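Local coordinates for melanin biosynthesis protein TyrA, putative (Shewanella oneidensis, PDB 2IIZ) that binds heme b and probably works as a peroxidase of the dye-decolorizing (DyP-type) family, at residues Glu34-Arg38 with Tyr70-Tyr75; Val23-Ala29 with Tyr101-Leu107; Ser78-Leu83 with Glu174-Tyr180. One frame throughout, in Å; residues are numbered along the deposited sequence.

Interaction 1: residues Glu34-Arg38 with Tyr70-Tyr75; sequences ESQLR and YWDSLY
Tyr70 brings its hydroxyl to the first turn of the helix that begins at Glu34. Its ring stands with CG anti to the backbone N (chi1 -171°), and this carries OH across to Glu34 CG at 3.2 Å. The same oxygen lies 4.0 Å from Leu37 CD2. The Tyr70 hydroxyl is buried here and has no polar partner in the model. The Glu34 carboxylate and the Tyr70 ring lie nearly parallel, their planes 15° apart. Ser73 comes next. Its carbonyl O sits 3.4 Å from Glu34 CG, and its CB is near Glu34 OE2. The contact thus joins the short helix 71-74, which follows strand 61-67, to the start of helix 34-54, which packs on the sheet in the N-terminal half of the ferredoxin-like DyP-type fold. Leu74 fills the middle of the interface. Its CD2 reaches the CB atoms of Glu34, Leu37 and Arg38, and continues the apolar layer toward Ile41. The carbonyl O of Leu74 accepts the hydrogen bond from Arg38 NE at 2.9 Å. The N-H...O angle is 147°, and NE lies in the carbonyl plane, while the oxygen is tilted somewhat from the guanidinium plane. A bend at chi3 of Arg38 folds NE back to this oxygen at the end of helix 71-74. Tyr75 is the first residue to leave that helix. Its CE1 lies 3.5 Å from Arg38 CG, and the two side chains run past each other in opposite directions. Phe306 meets the Tyr75 ring edge-to-face.

Interaction 2: residues Val23-Ala29 with Tyr101-Leu107; sequences VYLMFNA and YDLFVHL
An antiparallel strand pair in the sheet of the ferredoxin-like DyP-type fold joins Val23-Ala29 to Tyr101-Leu107. Val23 with Leu107, Leu25 with Val105 and Phe27 with Leu103 are hydrogen-bonded pairs, each closed by two backbone bonds. Tyr24 with His106 and Met26 with Phe104 are the non-hydrogen-bonded pairs between them. A classic beta bulge sets two residues, Asp102 and Leu103, opposite Phe27. Just past it, side chains add two further bonds. Asn28 OD1 accepts Asp102 N at 2.8 Å, almost straight in line with its own C=O bond. In return Asp102 OD2 accepts Ala29 N at 2.9 Å, on the anti side of the carboxylate and somewhat out of its plane. Replacing Asp102 by an alanine removes the carboxylate, which would probably leave Ala29 N without this acceptor and the strand end freer to move. Met26, a selenomethionine, lies between two rings. Its CB sits over a face of Tyr101, 4.0 Å from the ring centroid. A bend at chi2 (-67°) turns the chain so that CE lies over a face of Phe104, 3.7 Å from that centroid. SE is oblique to both rings, a Met-aromatic contact with each. Next along this face, the Tyr24 edge meets His106, with CE1 of each ring 3.5 Å apart. On the other face Phe27 CE2 touches Val105 CG2 at 3.8 Å, and helices 34-54 and 112-125 cover that side. The chemistry therefore divides the contact: apolar and aromatic groups fill both faces, while two polar side chains, each accepting a backbone N-H of the other segment, fasten the end where the regular ladder is broken.

Interaction 3: residues Ser78-Leu83 with Glu174-Tyr180; sequences SRPEML and EFKGGSY
Pro80 lies over the Phe175 ring where the loop after helix 71-74 meets the segment leading into strand 179-188. The contact joins the N-terminal and C-terminal family regions of the DyP-type fold. Each side contains a beta turn: type I from Pro80 to Leu83, and type II from Phe175 to Gly178. Ring packing comes first. Pro80 CD makes a CH-pi contact, 3.9 Å from the Phe175 centroid and 22° off the ring normal. The side chains cross at about a right angle. Glu174 CG covers the opposite face of the ring, and the Arg79 carbonyl group approaches it obliquely at CE2. Phe306 also meets this ring. The second aromatic group is Tyr180. Its CE1 is 4.0 Å from Leu83 CB, which lies at the ring edge, while Pro80 CB and Met82 CB gather about the hydroxyl end. Phe300 adds an edge-to-face ring contact. Two hydrogen bonds cross between the segments. Ser78 OG donates to Glu174 OE2 at 3.0 Å. The long, extended side chain of Glu174, with CG anti to the backbone N (chi1 174°), reaches this hydroxyl, which meets OE2 from above the carboxylate plane. Within the type I turn, Met82 N donates to Tyr180 OH at 3.0 Å, with an N-H...O angle of 159°.

Interactions 1 and 2 touch beside the sheet. Tyr70 OH lies 3.4 Å from Ala29 CB, and Leu37 CD2 is 4.1 Å from Leu103 CD1. Interactions 1 and 3 are joined by polar bonds. Trp71 NE1 probably hydrogen-bonds Ser78 O at 2.8 Å, and Asp72 OD2 forms a salt bridge with Arg79 NH1 at 3.1 Å. Interactions 2 and 3 do not touch, their nearest atoms being about 9 Å apart, but both reach the same sheet. None of the three forms the heme site directly. The side chains of Tyr24 and Tyr180 each lie about 12 Å from the heme, and about 9 and 11 Å respectively from that of heme-binding Phe258.

Interaction 1: residues Glu34-Arg38 with Tyr70-Tyr75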
loop_
_atom_site.group_PDB
_atom_site.type_symbol
_atom_site.label_atom_id
_atom_site.label_comp_id
_atom_site.label_asym_id
_atom_site.label_seq_id
_atom_site.Cartn_x
_atom_site.Cartn_y
_atom_site.Cartn_z
ATOM N N GLU A 34 -8.774 28.357 11.214
ATOM C CA GLU A 34 -9.104 28.662 9.821
ATOM C C GLU A 34 -8.257 29.812 9.259
ATOM O O GLU A 34 -7.926 29.846 8.073
ATOM C CB GLU A 34 -10.600 28.959 9.691
ATOM C CG GLU A 34 -11.488 27.818 10.207
ATOM C CD GLU A 34 -11.833 27.944 11.691
ATOM O OE1 GLU A 34 -11.115 28.672 12.410
ATOM O OE2 GLU A 34 -12.821 27.314 12.138
ATOM N N SER A 35 -7.908 30.752 10.124
ATOM C CA SER A 35 -7.033 31.850 9.749
ATOM C C SER A 35 -5.650 31.379 9.257
ATOM O O SER A 35 -5.038 32.006 8.385
ATOM C CB SER A 35 -6.863 32.783 10.939
ATOM O OG SER A 35 -6.032 33.860 10.582
ATOM N N GLN A 36 -5.174 30.276 9.825
ATOM C CA GLN A 36 -3.833 29.761 9.552
ATOM C C GLN A 36 -3.850 28.698 8.443
ATOM O O GLN A 36 -2.871 28.510 7.726
ATOM C CB GLN A 36 -3.243 29.173 10.840
ATOM C CG GLN A 36 -3.397 30.072 12.075
ATOM C CD GLN A 36 -2.932 29.396 13.354
ATOM O OE1 GLN A 36 -3.700 29.250 14.312
ATOM N NE2 GLN A 36 -1.669 28.978 13.375
ATOM N N LEU A 37 -4.974 28.011 8.311
ATOM C CA LEU A 37 -5.098 26.921 7.361
ATOM C C LEU A 37 -5.265 27.411 5.928
ATOM O O LEU A 37 -4.634 26.904 5.005
ATOM C CB LEU A 37 -6.293 26.054 7.742
ATOM C CG LEU A 37 -6.408 24.700 7.053
ATOM C CD1 LEU A 37 -5.075 23.943 7.024
ATOM C CD2 LEU A 37 -7.485 23.899 7.768
ATOM N N ARG A 38 -6.127 28.404 5.768
ATOM C CA ARG A 38 -6.460 28.980 4.466
ATOM C C ARG A 38 -5.225 29.304 3.582
ATOM O O ARG A 38 -5.172 28.877 2.427
ATOM C CB ARG A 38 -7.333 30.212 4.695
ATOM C CG ARG A 38 -8.313 30.521 3.613
ATOM C CD ARG A 38 -9.030 31.837 3.927
ATOM N NE ARG A 38 -9.750 31.791 5.208
ATOM C CZ ARG A 38 -9.575 32.623 6.245
ATOM N NH1 ARG A 38 -8.684 33.621 6.221
ATOM N NH2 ARG A 38 -10.318 32.442 7.338
ATOM N N TYR A 70 -17.506 22.009 6.065
ATOM C CA TYR A 70 -16.453 22.876 6.591
ATOM C C TYR A 70 -16.190 24.100 5.723
ATOM O O TYR A 70 -15.493 25.018 6.151
ATOM C CB TYR A 70 -15.173 22.069 6.707
ATOM C CG TYR A 70 -14.069 22.770 7.433
ATOM C CD1 TYR A 70 -14.221 23.147 8.762
ATOM C CD2 TYR A 70 -12.867 23.054 6.795
ATOM C CE1 TYR A 70 -13.202 23.795 9.439
ATOM C CE2 TYR A 70 -11.846 23.697 7.460
ATOM C CZ TYR A 70 -12.016 24.067 8.780
ATOM O OH TYR A 70 -10.999 24.705 9.441
ATOM N N TRP A 71 -16.736 24.118 4.504
ATOM C CA TRP A 71 -16.537 25.253 3.597
ATOM C C TRP A 71 -16.719 26.585 4.323
ATOM O O TRP A 71 -15.878 27.471 4.207
ATOM C CB TRP A 71 -17.491 25.202 2.389
ATOM C CG TRP A 71 -17.209 26.310 1.417
ATOM C CD1 TRP A 71 -17.790 27.555 1.383
ATOM C CD2 TRP A 71 -16.264 26.279 0.340
ATOM N NE1 TRP A 71 -17.265 28.287 0.350
ATOM C CE2 TRP A 71 -16.325 27.526 -0.304
ATOM C CE3 TRP A 71 -15.369 25.306 -0.146
ATOM C CZ2 TRP A 71 -15.528 27.833 -1.407
ATOM C CZ3 TRP A 71 -14.571 25.617 -1.249
ATOM C CH2 TRP A 71 -14.662 26.866 -1.861
ATOM N N ASP A 72 -17.812 26.710 5.067
ATOM C CA ASP A 72 -18.188 27.999 5.678
ATOM C C ASP A 72 -17.376 28.452 6.900
ATOM O O ASP A 72 -17.461 29.604 7.307
ATOM C CB ASP A 72 -19.679 27.992 5.996
ATOM C CG ASP A 72 -20.522 27.995 4.747
ATOM O OD1 ASP A 72 -20.036 28.496 3.711
ATOM O OD2 ASP A 72 -21.663 27.500 4.795
ATOM N N SER A 73 -16.599 27.549 7.477
ATOM C CA SER A 73 -15.623 27.913 8.491
ATOM C C SER A 73 -14.390 28.518 7.816
ATOM O O SER A 73 -13.820 29.489 8.304
ATOM C CB SER A 73 -15.232 26.676 9.298
ATOM O OG SER A 73 -16.378 26.078 9.889
ATOM N N LEU A 74 -13.996 27.928 6.688
ATOM C CA LEU A 74 -12.832 28.367 5.915
ATOM C C LEU A 74 -13.108 29.503 4.952
ATOM O O LEU A 74 -12.278 30.394 4.817
ATOM C CB LEU A 74 -12.280 27.219 5.071
ATOM C CG LEU A 74 -11.072 26.427 5.560
ATOM C CD1 LEU A 74 -10.642 25.481 4.442
ATOM C CD2 LEU A 74 -9.915 27.314 5.988
ATOM N N TYR A 75 -14.254 29.468 4.271
ATOM C CA TYR A 75 -14.562 30.449 3.216
ATOM C C TYR A 75 -15.945 31.092 3.408
ATOM O O TYR A 75 -16.845 30.936 2.580
ATOM C CB TYR A 75 -14.418 29.799 1.838
ATOM C CG TYR A 75 -13.019 29.248 1.586
ATOM C CD1 TYR A 75 -11.934 30.096 1.393
ATOM C CD2 TYR A 75 -12.780 27.874 1.545
ATOM C CE1 TYR A 75 -10.649 29.582 1.164
ATOM C CE2 TYR A 75 -11.491 27.361 1.314
ATOM C CZ TYR A 75 -10.441 28.217 1.127
ATOM O OH TYR A 75 -9.181 27.712 0.902
#

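Interaction 2: residues Val23-Ala29 with Tyr101-Leu107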
loop_
_atom_site.group_PDB
_atom_site.type_symbol
_atom_site.label_atom_id
_atom_site.label_comp_id
_atom_site.label_asym_id
_atom_site.label_seq_id
_atom_site.Cartn_x
_atom_site.Cartn_y
_atom_site.Cartn_z
ATOM N N VAL A 23 -2.876 8.065 -3.631
ATOM C CA VAL A 23 -3.033 8.196 -2.170
ATOM C C VAL A 23 -4.215 9.125 -1.871
ATOM O O VAL A 23 -4.419 10.164 -2.541
ATOM C CB VAL A 23 -1.788 8.758 -1.535
ATOM C CG1 VAL A 23 -1.918 8.844 -0.018
ATOM C CG2 VAL A 23 -0.583 7.881 -1.901
ATOM N N TYR A 24 -4.982 8.730 -0.867
ATOM C CA TYR A 24 -6.196 9.428 -0.490
ATOM C C TYR A 24 -6.121 9.777 1.009
ATOM O O TYR A 24 -6.052 8.893 1.883
ATOM C CB TYR A 24 -7.425 8.561 -0.784
ATOM C CG TYR A 24 -7.492 7.958 -2.178
ATOM C CD1 TYR A 24 -7.684 8.756 -3.303
ATOM C CD2 TYR A 24 -7.372 6.590 -2.367
ATOM C CE1 TYR A 24 -7.748 8.188 -4.589
ATOM C CE2 TYR A 24 -7.436 6.021 -3.641
ATOM C CZ TYR A 24 -7.623 6.817 -4.733
ATOM O OH TYR A 24 -7.678 6.233 -5.971
ATOM N N LEU A 25 -6.132 11.072 1.298
ATOM C CA LEU A 25 -5.901 11.564 2.644
ATOM C C LEU A 25 -7.021 12.475 3.040
ATOM O O LEU A 25 -7.314 13.467 2.363
ATOM C CB LEU A 25 -4.598 12.332 2.738
ATOM C CG LEU A 25 -3.351 11.618 2.251
ATOM C CD1 LEU A 25 -2.142 12.560 2.336
ATOM C CD2 LEU A 25 -3.119 10.357 3.058
HETATM N N MSE A 26 -7.625 12.106 4.162
HETATM C CA MSE A 26 -8.749 12.790 4.758
HETATM C C MSE A 26 -8.280 13.404 6.052
HETATM O O MSE A 26 -7.757 12.687 6.915
HETATM C CB MSE A 26 -9.817 11.767 5.029
HETATM C CG MSE A 26 -10.316 11.162 3.752
HETATM SE SE MSE A 26 -11.234 12.566 2.782
HETATM C CE MSE A 26 -11.808 11.415 1.318
ATOM N N PHE A 27 -8.456 14.724 6.166
ATOM C CA PHE A 27 -8.031 15.496 7.339
ATOM C C PHE A 27 -9.211 16.233 7.928
ATOM O O PHE A 27 -10.094 16.706 7.205
ATOM C CB PHE A 27 -6.996 16.578 6.989
ATOM C CG PHE A 27 -5.717 16.052 6.425
ATOM C CD1 PHE A 27 -4.673 15.690 7.263
ATOM C CD2 PHE A 27 -5.555 15.922 5.051
ATOM C CE1 PHE A 27 -3.483 15.201 6.749
ATOM C CE2 PHE A 27 -4.382 15.441 4.530
ATOM C CZ PHE A 27 -3.329 15.073 5.388
ATOM N N ASN A 28 -9.203 16.331 9.247
ATOM C CA ASN A 28 -10.143 17.149 9.973
ATOM C C ASN A 28 -9.347 18.196 10.736
ATOM O O ASN A 28 -8.282 17.912 11.304
ATOM C CB ASN A 28 -11.020 16.301 10.904
ATOM C CG ASN A 28 -12.191 15.651 10.178
ATOM O OD1 ASN A 28 -12.532 16.019 9.049
ATOM N ND2 ASN A 28 -12.814 14.677 10.826
ATOM N N ALA A 29 -9.881 19.411 10.726
ATOM C CA ALA A 29 -9.180 20.563 11.243
ATOM C C ALA A 29 -9.415 20.703 12.738
ATOM O O ALA A 29 -10.476 20.353 13.245
ATOM C CB ALA A 29 -9.634 21.811 10.511
ATOM N N TYR A 101 -15.557 14.743 5.784
ATOM C CA TYR A 101 -14.216 15.134 6.246
ATOM C C TYR A 101 -13.954 16.571 5.802
ATOM O O TYR A 101 -14.426 16.974 4.737
ATOM C CB TYR A 101 -13.131 14.215 5.664
ATOM C CG TYR A 101 -13.378 12.749 5.940
ATOM C CD1 TYR A 101 -13.022 12.183 7.162
ATOM C CD2 TYR A 101 -13.975 11.927 4.975
ATOM C CE1 TYR A 101 -13.251 10.836 7.423
ATOM C CE2 TYR A 101 -14.208 10.580 5.220
ATOM C CZ TYR A 101 -13.844 10.040 6.448
ATOM O OH TYR A 101 -14.070 8.708 6.707
ATOM N N ASP A 102 -13.205 17.326 6.614
ATOM C CA ASP A 102 -12.921 18.743 6.341
ATOM C C ASP A 102 -12.091 18.967 5.073
ATOM O O ASP A 102 -12.365 19.884 4.290
ATOM C CB ASP A 102 -12.195 19.393 7.531
ATOM C CG ASP A 102 -13.078 19.537 8.760
ATOM O OD1 ASP A 102 -14.292 19.250 8.687
ATOM O OD2 ASP A 102 -12.548 19.937 9.808
ATOM N N LEU A 103 -11.077 18.132 4.886
ATOM C CA LEU A 103 -10.185 18.250 3.742
ATOM C C LEU A 103 -9.820 16.898 3.163
ATOM O O LEU A 103 -9.633 15.913 3.893
ATOM C CB LEU A 103 -8.896 18.954 4.140
ATOM C CG LEU A 103 -8.989 20.397 4.611
ATOM C CD1 LEU A 103 -7.622 20.802 5.130
ATOM C CD2 LEU A 103 -9.431 21.328 3.487
ATOM N N PHE A 104 -9.714 16.885 1.838
ATOM C CA PHE A 104 -9.338 15.715 1.072
ATOM C C PHE A 104 -8.168 16.109 0.171
ATOM O O PHE A 104 -8.233 17.113 -0.562
ATOM C CB PHE A 104 -10.543 15.243 0.259
ATOM C CG PHE A 104 -10.273 14.070 -0.664
ATOM C CD1 PHE A 104 -9.414 13.039 -0.304
ATOM C CD2 PHE A 104 -10.901 14.000 -1.896
ATOM C CE1 PHE A 104 -9.186 11.975 -1.158
ATOM C CE2 PHE A 104 -10.676 12.946 -2.745
ATOM C CZ PHE A 104 -9.812 11.926 -2.371
ATOM N N VAL A 105 -7.103 15.309 0.249
ATOM C CA VAL A 105 -5.955 15.445 -0.614
ATOM C C VAL A 105 -5.861 14.179 -1.454
ATOM O O VAL A 105 -5.628 13.063 -0.937
ATOM C CB VAL A 105 -4.646 15.645 0.191
ATOM C CG1 VAL A 105 -3.450 15.680 -0.724
ATOM C CG2 VAL A 105 -4.698 16.928 0.993
ATOM N N HIS A 106 -6.039 14.375 -2.755
ATOM C CA HIS A 106 -6.058 13.311 -3.739
ATOM C C HIS A 106 -4.786 13.365 -4.537
ATOM O O HIS A 106 -4.559 14.334 -5.268
ATOM C CB HIS A 106 -7.221 13.567 -4.663
ATOM C CG HIS A 106 -7.355 12.582 -5.771
ATOM N ND1 HIS A 106 -8.217 11.508 -5.707
ATOM C CD2 HIS A 106 -6.756 12.515 -6.977
ATOM C CE1 HIS A 106 -8.139 10.817 -6.827
ATOM N NE2 HIS A 106 -7.260 11.405 -7.615
ATOM N N LEU A 107 -3.961 12.327 -4.401
ATOM C CA LEU A 107 -2.642 12.307 -5.039
ATOM C C LEU A 107 -2.465 11.124 -5.962
ATOM O O LEU A 107 -2.865 10.001 -5.634
ATOM C CB LEU A 107 -1.525 12.284 -3.990
ATOM C CG LEU A 107 -1.611 13.341 -2.896
ATOM C CD1 LEU A 107 -0.481 13.158 -1.880
ATOM C CD2 LEU A 107 -1.591 14.747 -3.476
#

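Interaction 3: residues Ser78-Leu83 with Glu174-Tyr180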
loop_
_atom_site.group_PDB
_atom_site.type_symbol
_atom_site.label_atom_id
_atom_site.label_comp_id
_atom_site.label_asym_id
_atom_site.label_seq_id
_atom_site.Cartn_x
_atom_site.Cartn_y
_atom_site.Cartn_z
ATOM N N SER A 78 -18.170 33.610 0.632
ATOM C CA SER A 78 -18.658 33.169 -0.669
ATOM C C SER A 78 -18.677 31.636 -0.742
ATOM O O SER A 78 -17.965 30.978 0.004
ATOM C CB SER A 78 -17.758 33.720 -1.779
ATOM O OG SER A 78 -16.520 33.002 -1.839
ATOM N N ARG A 79 -19.489 31.092 -1.651
ATOM C CA ARG A 79 -19.756 29.652 -1.737
ATOM C C ARG A 79 -20.124 29.201 -3.140
ATOM O O ARG A 79 -20.828 29.929 -3.854
ATOM C CB ARG A 79 -20.960 29.301 -0.890
ATOM C CG ARG A 79 -20.669 28.956 0.525
ATOM C CD ARG A 79 -21.977 28.721 1.236
ATOM N NE ARG A 79 -22.669 27.551 0.705
ATOM C CZ ARG A 79 -22.480 26.303 1.115
ATOM N NH1 ARG A 79 -21.610 26.018 2.076
ATOM N NH2 ARG A 79 -23.169 25.325 0.556
ATOM N N PRO A 80 -19.666 27.998 -3.533
ATOM C CA PRO A 80 -20.174 27.350 -4.734
ATOM C C PRO A 80 -21.695 27.234 -4.663
ATOM O O PRO A 80 -22.242 26.877 -3.616
ATOM C CB PRO A 80 -19.533 25.949 -4.701
ATOM C CG PRO A 80 -18.366 26.056 -3.800
ATOM C CD PRO A 80 -18.639 27.191 -2.850
ATOM N N GLU A 81 -22.357 27.541 -5.776
ATOM C CA GLU A 81 -23.811 27.649 -5.844
ATOM C C GLU A 81 -24.533 26.427 -5.260
ATOM O O GLU A 81 -25.463 26.565 -4.465
ATOM C CB GLU A 81 -24.236 27.856 -7.308
ATOM C CG GLU A 81 -25.736 28.091 -7.499
ATOM C CD GLU A 81 -26.155 28.210 -8.961
ATOM O OE1 GLU A 81 -25.526 27.575 -9.847
ATOM O OE2 GLU A 81 -27.133 28.954 -9.216
HETATM N N MSE A 82 -24.091 25.238 -5.655
HETATM C CA MSE A 82 -24.842 24.011 -5.381
HETATM C C MSE A 82 -24.275 23.136 -4.266
HETATM O O MSE A 82 -24.758 22.026 -4.053
HETATM C CB MSE A 82 -24.951 23.197 -6.667
HETATM C CG MSE A 82 -25.588 23.987 -7.800
HETATM SE SE MSE A 82 -25.971 22.876 -9.314
HETATM C CE MSE A 82 -27.472 21.866 -8.536
ATOM N N LEU A 83 -23.269 23.626 -3.550
ATOM C CA LEU A 83 -22.540 22.792 -2.589
ATOM C C LEU A 83 -23.384 22.351 -1.387
ATOM O O LEU A 83 -24.044 23.164 -0.739
ATOM C CB LEU A 83 -21.284 23.520 -2.095
ATOM C CG LEU A 83 -20.372 22.742 -1.142
ATOM C CD1 LEU A 83 -19.863 21.484 -1.803
ATOM C CD2 LEU A 83 -19.217 23.604 -0.665
ATOM N N GLU A 174 -17.507 32.941 -10.005
ATOM C CA GLU A 174 -16.479 32.979 -8.958
ATOM C C GLU A 174 -15.745 31.641 -8.802
ATOM O O GLU A 174 -14.576 31.639 -8.427
ATOM C CB GLU A 174 -17.057 33.431 -7.602
ATOM C CG GLU A 174 -16.031 33.345 -6.445
ATOM C CD GLU A 174 -16.409 34.129 -5.194
ATOM O OE1 GLU A 174 -17.571 34.583 -5.066
ATOM O OE2 GLU A 174 -15.522 34.288 -4.325
ATOM N N PHE A 175 -16.427 30.531 -9.094
ATOM C CA PHE A 175 -15.874 29.171 -8.885
ATOM C C PHE A 175 -15.611 28.347 -10.153
ATOM O O PHE A 175 -15.384 27.129 -10.088
ATOM C CB PHE A 175 -16.793 28.404 -7.933
ATOM C CG PHE A 175 -16.947 29.077 -6.610
ATOM C CD1 PHE A 175 -16.034 28.834 -5.589
ATOM C CD2 PHE A 175 -17.994 29.964 -6.384
ATOM C CE1 PHE A 175 -16.158 29.455 -4.364
ATOM C CE2 PHE A 175 -18.133 30.596 -5.159
ATOM C CZ PHE A 175 -17.215 30.343 -4.139
ATOM N N LYS A 176 -15.628 29.011 -11.300
ATOM C CA LYS A 176 -15.241 28.410 -12.573
ATOM C C LYS A 176 -13.840 27.837 -12.435
ATOM O O LYS A 176 -12.954 28.483 -11.871
ATOM C CB LYS A 176 -15.296 29.467 -13.695
ATOM C CG LYS A 176 -14.720 29.032 -15.041
ATOM C CD LYS A 176 -15.013 30.051 -16.163
ATOM C CE LYS A 176 -14.058 29.867 -17.353
ATOM N N GLY A 177 -13.644 26.627 -12.945
ATOM C CA GLY A 177 -12.390 25.890 -12.743
ATOM C C GLY A 177 -12.459 24.883 -11.599
ATOM O O GLY A 177 -11.550 24.091 -11.411
ATOM N N GLY A 178 -13.541 24.911 -10.831
ATOM C CA GLY A 178 -13.718 23.993 -9.707
ATOM C C GLY A 178 -14.611 22.832 -10.073
ATOM O O GLY A 178 -15.332 22.896 -11.060
ATOM N N SER A 179 -14.559 21.767 -9.271
ATOM C CA SER A 179 -15.391 20.573 -9.491
ATOM C C SER A 179 -16.111 20.095 -8.205
ATOM O O SER A 179 -15.609 20.262 -7.088
ATOM C CB SER A 179 -14.506 19.453 -10.070
ATOM O OG SER A 179 -15.251 18.318 -10.443
ATOM N N TYR A 180 -17.290 19.501 -8.368
ATOM C CA TYR A 180 -17.998 18.896 -7.233
ATOM C C TYR A 180 -17.577 17.439 -7.095
ATOM O O TYR A 180 -17.702 16.644 -8.038
ATOM C CB TYR A 180 -19.516 19.014 -7.379
ATOM C CG TYR A 180 -20.050 20.434 -7.240
ATOM C CD1 TYR A 180 -20.292 20.995 -5.992
ATOM C CD2 TYR A 180 -20.315 21.212 -8.363
ATOM C CE1 TYR A 180 -20.788 22.311 -5.868
ATOM C CE2 TYR A 180 -20.803 22.509 -8.251
ATOM C CZ TYR A 180 -21.039 23.061 -7.007
ATOM O OH TYR A 180 -21.531 24.361 -6.916
#